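Local coordinates for protein thiamine pyrophosphokinase (Saccharomyces cerevisiae, PDB 1IG0) that catalyses the transfer of a pyrophosphate group from ATP to thiamine, making thiamine diphosphate and AMP, and works as a homodimer, at residues E258-W270 with N288-D302. Sequence-based numbering, arbitrary orientation.
Sequences EATLVKETRGLKW and NRFVGDNCCFIDTKD. With VIB (3-(4-amino-2-methyl-pyrimidin-5-ylmethyl)-5-(2-hydroxy-ethyl)-4-methyl-thiazol-3-ium), chain C.
The carboxamide of Asn288 clasps the backbone of Trp270 with two bonds: ND2 donates to Trp270 O at 3.1 Å, nearly straight (174°), and OD1 accepts from Trp270 N at 3.2 Å. OD1 also takes the backbone N-H of Arg289 on an in-plane lone pair, so the amide's rotation is fixed, with CG anti to its own backbone N (chi1 -152°). The same OD1 sits at the indole edge. One indole face receives Lys269 CG; the opposite face carries the thiamine, whose bridging C7A lies 3.5 Å from Trp270 CE3 and whose aminopyrimidine spreads over the pyrrole side. Were Trp270 replaced by an alanine, the pyrimidine would probably lose the aromatic face it lies on, and the Arg289 guanidinium, whose face meets CZ3, its aromatic neighbour. Lys269 and Arg289 run side by side, both salt-bridged to Glu10, the lysine also bonding Asn8 O, while Tyr123 of the second subunit meets the indole edge-to-face.

Adjoining the Trp270 site, Gly267 O accepts from Val291 N (2.8 Å) and Gly292 N, both from one face of its carbonyl plane. Leu268 CD2 wedges against Cys296 SG (3.4 Å) and the Phe290 ring. Beyond, strands 260-266 and 295-300 pair antiparallel (150° between directions), interrupted by a classic bulge where Lys263 and Glu264 both face Asp299; a water joins Glu264 OE1 to Asp299 OD2. At the far end Thr260 OG1 donates to Asp302 OD1 at 2.7 Å. The chemistry implies that Asn288 both lines the thiamine pocket and positions Trp270, whose indole supplies one wall; Ser285, bonded to Asn288 ND2, and Gln122 of the second subunit hydrogen-bond the ligand.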
loop_
_atom_site.group_PDB
_atom_site.type_symbol
_atom_site.label_atom_id
_atom_site.label_comp_id
_atom_site.label_asym_id
_atom_site.label_seq_id
_atom_site.Cartn_x
_atom_site.Cartn_y
_atom_site.Cartn_z
ATOM N N GLU B 258 11.569 -7.197 -3.119
ATOM C CA GLU B 258 12.929 -7.529 -3.519
ATOM C C GLU B 258 13.467 -6.600 -4.602
ATOM O O GLU B 258 12.788 -6.313 -5.587
ATOM C CB GLU B 258 12.996 -8.998 -3.972
ATOM C CG GLU B 258 13.135 -9.241 -5.469
ATOM C CD GLU B 258 13.231 -10.722 -5.803
ATOM O OE1 GLU B 258 13.873 -11.464 -5.029
ATOM O OE2 GLU B 258 12.677 -11.147 -6.838
ATOM N N ALA B 259 14.691 -6.121 -4.398
ATOM C CA ALA B 259 15.335 -5.231 -5.351
ATOM C C ALA B 259 15.650 -6.002 -6.621
ATOM O O ALA B 259 15.750 -7.228 -6.604
ATOM C CB ALA B 259 16.615 -4.671 -4.755
ATOM N N THR B 260 15.801 -5.283 -7.726
ATOM C CA THR B 260 16.114 -5.919 -8.994
ATOM C C THR B 260 16.782 -4.920 -9.926
ATOM O O THR B 260 17.203 -3.843 -9.503
ATOM C CB THR B 260 14.841 -6.492 -9.669
ATOM O OG1 THR B 260 15.208 -7.239 -10.837
ATOM C CG2 THR B 260 13.886 -5.370 -10.059
ATOM N N LEU B 261 16.877 -5.286 -11.195
ATOM C CA LEU B 261 17.505 -4.438 -12.191
ATOM C C LEU B 261 16.566 -4.230 -13.368
ATOM O O LEU B 261 16.031 -5.191 -13.919
ATOM C CB LEU B 261 18.802 -5.093 -12.679
ATOM C CG LEU B 261 19.621 -4.405 -13.774
ATOM C CD1 LEU B 261 20.229 -3.112 -13.242
ATOM C CD2 LEU B 261 20.719 -5.350 -14.249
ATOM N N VAL B 262 16.347 -2.973 -13.737
ATOM C CA VAL B 262 15.500 -2.682 -14.881
ATOM C C VAL B 262 16.458 -2.642 -16.061
ATOM O O VAL B 262 17.089 -1.620 -16.333
ATOM C CB VAL B 262 14.786 -1.323 -14.749
ATOM C CG1 VAL B 262 13.917 -1.077 -15.975
ATOM C CG2 VAL B 262 13.931 -1.308 -13.491
ATOM N N LYS B 263 16.581 -3.775 -16.742
ATOM C CA LYS B 263 17.480 -3.885 -17.881
ATOM C C LYS B 263 17.185 -2.847 -18.954
ATOM O O LYS B 263 18.098 -2.221 -19.497
ATOM C CB LYS B 263 17.397 -5.289 -18.482
ATOM C CG LYS B 263 18.284 -5.475 -19.699
ATOM C CD LYS B 263 18.413 -6.936 -20.089
ATOM C CE LYS B 263 19.345 -7.086 -21.278
ATOM N NZ LYS B 263 20.624 -6.357 -21.044
ATOM N N GLU B 264 15.904 -2.663 -19.256
ATOM C CA GLU B 264 15.507 -1.701 -20.270
ATOM C C GLU B 264 14.001 -1.527 -20.384
ATOM O O GLU B 264 13.232 -2.464 -20.171
ATOM C CB GLU B 264 16.065 -2.123 -21.636
ATOM C CG GLU B 264 15.361 -1.481 -22.826
ATOM C CD GLU B 264 15.889 -1.974 -24.158
ATOM O OE1 GLU B 264 16.084 -3.200 -24.303
ATOM O OE2 GLU B 264 16.097 -1.139 -25.064
ATOM N N THR B 265 13.593 -0.305 -20.708
ATOM C CA THR B 265 12.192 0.016 -20.915
ATOM C C THR B 265 12.136 0.859 -22.177
ATOM O O THR B 265 13.070 1.604 -22.477
ATOM C CB THR B 265 11.587 0.836 -19.758
ATOM O OG1 THR B 265 12.192 2.134 -19.712
ATOM C CG2 THR B 265 11.798 0.119 -18.438
ATOM N N ARG B 266 11.052 0.712 -22.925
ATOM C CA ARG B 266 10.841 1.469 -24.150
ATOM C C ARG B 266 9.370 1.855 -24.153
ATOM O O ARG B 266 8.501 0.991 -24.060
ATOM C CB ARG B 266 11.150 0.611 -25.384
ATOM C CG ARG B 266 12.606 0.198 -25.536
ATOM C CD ARG B 266 12.813 -0.571 -26.839
ATOM N NE ARG B 266 14.215 -0.910 -27.069
ATOM C CZ ARG B 266 14.666 -1.542 -28.150
ATOM N NH1 ARG B 266 13.828 -1.910 -29.111
ATOM N NH2 ARG B 266 15.960 -1.812 -28.269
ATOM N N GLY B 267 9.085 3.149 -24.233
ATOM C CA GLY B 267 7.699 3.574 -24.250
ATOM C C GLY B 267 7.207 4.252 -22.987
ATOM O O GLY B 267 6.006 4.454 -22.824
ATOM N N LEU B 268 8.123 4.588 -22.085
ATOM C CA LEU B 268 7.764 5.278 -20.850
ATOM C C LEU B 268 8.309 6.701 -20.953
ATOM O O LEU B 268 9.380 6.912 -21.525
ATOM C CB LEU B 268 8.381 4.574 -19.635
ATOM C CG LEU B 268 7.874 3.180 -19.251
ATOM C CD1 LEU B 268 8.721 2.629 -18.110
ATOM C CD2 LEU B 268 6.408 3.253 -18.841
ATOM N N LYS B 269 7.572 7.669 -20.414
ATOM C CA LYS B 269 8.002 9.065 -20.453
ATOM C C LYS B 269 9.466 9.140 -20.046
ATOM O O LYS B 269 10.240 9.919 -20.600
ATOM C CB LYS B 269 7.148 9.910 -19.506
ATOM C CG LYS B 269 7.547 11.378 -19.448
ATOM C CD LYS B 269 7.405 12.082 -20.788
ATOM C CE LYS B 269 7.782 13.553 -20.662
ATOM N NZ LYS B 269 7.699 14.271 -21.964
ATOM N N TRP B 270 9.832 8.315 -19.072
ATOM C CA TRP B 270 11.201 8.234 -18.591
ATOM C C TRP B 270 11.660 6.788 -18.759
ATOM O O TRP B 270 11.345 5.929 -17.935
ATOM C CB TRP B 270 11.275 8.650 -17.121
ATOM C CG TRP B 270 11.108 10.127 -16.918
ATOM C CD1 TRP B 270 12.080 11.084 -16.998
ATOM C CD2 TRP B 270 9.886 10.818 -16.628
ATOM N NE1 TRP B 270 11.538 12.330 -16.778
ATOM C CE2 TRP B 270 10.192 12.196 -16.553
ATOM C CE3 TRP B 270 8.559 10.407 -16.435
ATOM C CZ2 TRP B 270 9.220 13.166 -16.280
ATOM C CZ3 TRP B 270 7.590 11.376 -16.164
ATOM C CH2 TRP B 270 7.929 12.739 -16.095
ATOM N N ASN B 288 5.507 7.714 -13.438
ATOM C CA ASN B 288 5.968 7.591 -14.813
ATOM C C ASN B 288 4.674 7.544 -15.619
ATOM O O ASN B 288 3.586 7.663 -15.052
ATOM C CB ASN B 288 6.755 6.293 -15.012
ATOM C CG ASN B 288 7.795 6.401 -16.119
ATOM O OD1 ASN B 288 7.566 7.035 -17.152
ATOM N ND2 ASN B 288 8.941 5.764 -15.913
ATOM N N ARG B 289 4.774 7.377 -16.931
ATOM C CA ARG B 289 3.578 7.311 -17.760
ATOM C C ARG B 289 3.925 6.739 -19.128
ATOM O O ARG B 289 5.063 6.841 -19.583
ATOM C CB ARG B 289 2.961 8.707 -17.923
ATOM C CG ARG B 289 3.668 9.581 -18.948
ATOM C CD ARG B 289 3.113 10.991 -18.978
ATOM N NE ARG B 289 3.503 11.748 -17.796
ATOM C CZ ARG B 289 4.071 12.948 -17.833
ATOM N NH1 ARG B 289 4.320 13.533 -18.998
ATOM N NH2 ARG B 289 4.386 13.563 -16.703
ATOM N N PHE B 290 2.940 6.128 -19.777
ATOM C CA PHE B 290 3.141 5.550 -21.100
ATOM C C PHE B 290 3.238 6.655 -22.153
ATOM O O PHE B 290 2.475 7.620 -22.122
ATOM C CB PHE B 290 1.966 4.637 -21.467
ATOM C CG PHE B 290 1.797 3.449 -20.562
ATOM C CD1 PHE B 290 0.523 3.043 -20.175
ATOM C CD2 PHE B 290 2.896 2.715 -20.123
ATOM C CE1 PHE B 290 0.343 1.926 -19.366
ATOM C CE2 PHE B 290 2.726 1.593 -19.312
ATOM C CZ PHE B 290 1.446 1.199 -18.934
ATOM N N VAL B 291 4.179 6.515 -23.082
ATOM C CA VAL B 291 4.329 7.484 -24.161
ATOM C C VAL B 291 4.311 6.739 -25.488
ATOM O O VAL B 291 4.191 7.343 -26.552
ATOM C CB VAL B 291 5.637 8.299 -24.045
ATOM C CG1 VAL B 291 5.588 9.163 -22.799
ATOM C CG2 VAL B 291 6.844 7.370 -24.019
ATOM N N GLY B 292 4.436 5.417 -25.414
ATOM C CA GLY B 292 4.397 4.613 -26.619
ATOM C C GLY B 292 2.995 4.706 -27.189
ATOM O O GLY B 292 2.016 4.571 -26.454
ATOM N N ASP B 293 2.893 4.954 -28.490
ATOM C CA ASP B 293 1.599 5.075 -29.156
ATOM C C ASP B 293 0.613 3.974 -28.784
ATOM O O ASP B 293 -0.521 4.252 -28.390
ATOM C CB ASP B 293 1.782 5.060 -30.676
ATOM C CG ASP B 293 2.023 6.436 -31.254
ATOM O OD1 ASP B 293 2.330 6.514 -32.463
ATOM O OD2 ASP B 293 1.896 7.434 -30.514
ATOM N N ASN B 294 1.054 2.726 -28.903
ATOM C CA ASN B 294 0.186 1.588 -28.626
ATOM C C ASN B 294 0.781 0.508 -27.727
ATOM O O ASN B 294 0.133 -0.511 -27.483
ATOM C CB ASN B 294 -0.223 0.937 -29.943
ATOM C CG ASN B 294 0.973 0.453 -30.739
ATOM O OD1 ASN B 294 1.683 1.247 -31.357
ATOM N ND2 ASN B 294 1.214 -0.852 -30.710
ATOM N N CYS B 295 2.003 0.705 -27.247
ATOM C CA CYS B 295 2.613 -0.299 -26.384
ATOM C C CYS B 295 3.851 0.188 -25.642
ATOM O O CYS B 295 4.513 1.140 -26.057
ATOM C CB CYS B 295 2.957 -1.554 -27.194
ATOM S SG CYS B 295 4.127 -1.299 -28.548
ATOM N N CYS B 296 4.143 -0.481 -24.532
ATOM C CA CYS B 296 5.289 -0.166 -23.693
ATOM C C CYS B 296 6.025 -1.461 -23.366
ATOM O O CYS B 296 5.398 -2.475 -23.056
ATOM C CB CYS B 296 4.815 0.509 -22.404
ATOM S SG CYS B 296 6.121 0.843 -21.214
ATOM N N PHE B 297 7.350 -1.424 -23.439
ATOM C CA PHE B 297 8.169 -2.599 -23.164
ATOM C C PHE B 297 8.949 -2.428 -21.868
ATOM O O PHE B 297 9.614 -1.413 -21.663
ATOM C CB PHE B 297 9.144 -2.835 -24.321
ATOM C CG PHE B 297 10.053 -4.018 -24.126
ATOM C CD1 PHE B 297 9.546 -5.316 -24.131
ATOM C CD2 PHE B 297 11.422 -3.832 -23.949
ATOM C CE1 PHE B 297 10.394 -6.414 -23.968
ATOM C CE2 PHE B 297 12.279 -4.920 -23.784
ATOM C CZ PHE B 297 11.765 -6.214 -23.794
ATOM N N ILE B 298 8.857 -3.424 -20.993
ATOM C CA ILE B 298 9.569 -3.394 -19.721
ATOM C C ILE B 298 10.330 -4.701 -19.535
ATOM O O ILE B 298 9.737 -5.779 -19.532
ATOM C CB ILE B 298 8.599 -3.198 -18.536
ATOM C CG1 ILE B 298 7.918 -1.832 -18.653
ATOM C CG2 ILE B 298 9.359 -3.292 -17.213
ATOM C CD1 ILE B 298 6.839 -1.580 -17.620
ATOM N N ASP B 299 11.646 -4.593 -19.387
ATOM C CA ASP B 299 12.502 -5.760 -19.217
ATOM C C ASP B 299 13.247 -5.690 -17.890
ATOM O O ASP B 299 14.184 -4.904 -17.733
ATOM C CB ASP B 299 13.506 -5.837 -20.371
ATOM C CG ASP B 299 14.371 -7.082 -20.317
ATOM O OD1 ASP B 299 14.254 -7.851 -19.341
ATOM O OD2 ASP B 299 15.171 -7.291 -21.253
ATOM N N THR B 300 12.822 -6.511 -16.936
ATOM C CA THR B 300 13.451 -6.551 -15.622
ATOM C C THR B 300 14.128 -7.895 -15.382
ATOM O O THR B 300 13.750 -8.907 -15.973
ATOM C CB THR B 300 12.423 -6.304 -14.499
ATOM O OG1 THR B 300 11.333 -7.227 -14.632
ATOM C CG2 THR B 300 11.901 -4.877 -14.565
ATOM N N LYS B 301 15.131 -7.893 -14.508
ATOM C CA LYS B 301 15.884 -9.099 -14.173
ATOM C C LYS B 301 15.014 -10.078 -13.387
ATOM O O LYS B 301 15.121 -11.294 -13.551
ATOM C CB LYS B 301 17.114 -8.722 -13.348
ATOM C CG LYS B 301 18.136 -9.831 -13.191
ATOM C CD LYS B 301 19.252 -9.386 -12.262
ATOM C CE LYS B 301 20.496 -10.234 -12.441
ATOM N NZ LYS B 301 21.068 -10.052 -13.803
ATOM N N ASP B 302 14.163 -9.533 -12.524
ATOM C CA ASP B 302 13.257 -10.338 -11.713
ATOM C C ASP B 302 11.855 -9.755 -11.844
ATOM O O ASP B 302 11.698 -8.604 -12.252
ATOM C CB ASP B 302 13.681 -10.312 -10.242
ATOM C CG ASP B 302 15.142 -10.673 -10.045
ATOM O OD1 ASP B 302 15.990 -9.758 -10.060
ATOM O OD2 ASP B 302 15.443 -11.874 -9.886
HETATM C CM2 VIB C . 13.098 6.702 -13.880
HETATM N N4A VIB C . 11.834 11.469 -13.399
HETATM C CM4 VIB C . 7.015 12.945 -12.616
HETATM O O1 VIB C . 6.465 12.596 -7.935
HETATM C C7 VIB C . 5.903 13.490 -8.901
HETATM C C6 VIB C . 7.037 14.104 -9.763
HETATM C C2 VIB C . 9.548 11.262 -10.681
HETATM S S1 VIB C . 9.196 12.221 -9.209
HETATM C C5 VIB C . 7.958 12.997 -10.268
HETATM C C4 VIB C . 7.959 12.470 -11.522
HETATM N N3 VIB C . 8.840 11.543 -11.684
HETATM C C7A VIB C . 9.039 10.812 -12.967
HETATM C C4A VIB C . 11.447 10.114 -13.412
HETATM N N3A VIB C . 12.423 9.118 -13.633
HETATM C C2A VIB C . 12.058 7.762 -13.648
HETATM N N1A VIB C . 10.713 7.404 -13.447
HETATM C C6A VIB C . 9.736 8.395 -13.227
HETATM C C5A VIB C . 10.095 9.755 -13.210
HETATM O O HOH W 1 16.438 -5.726 -23.315
#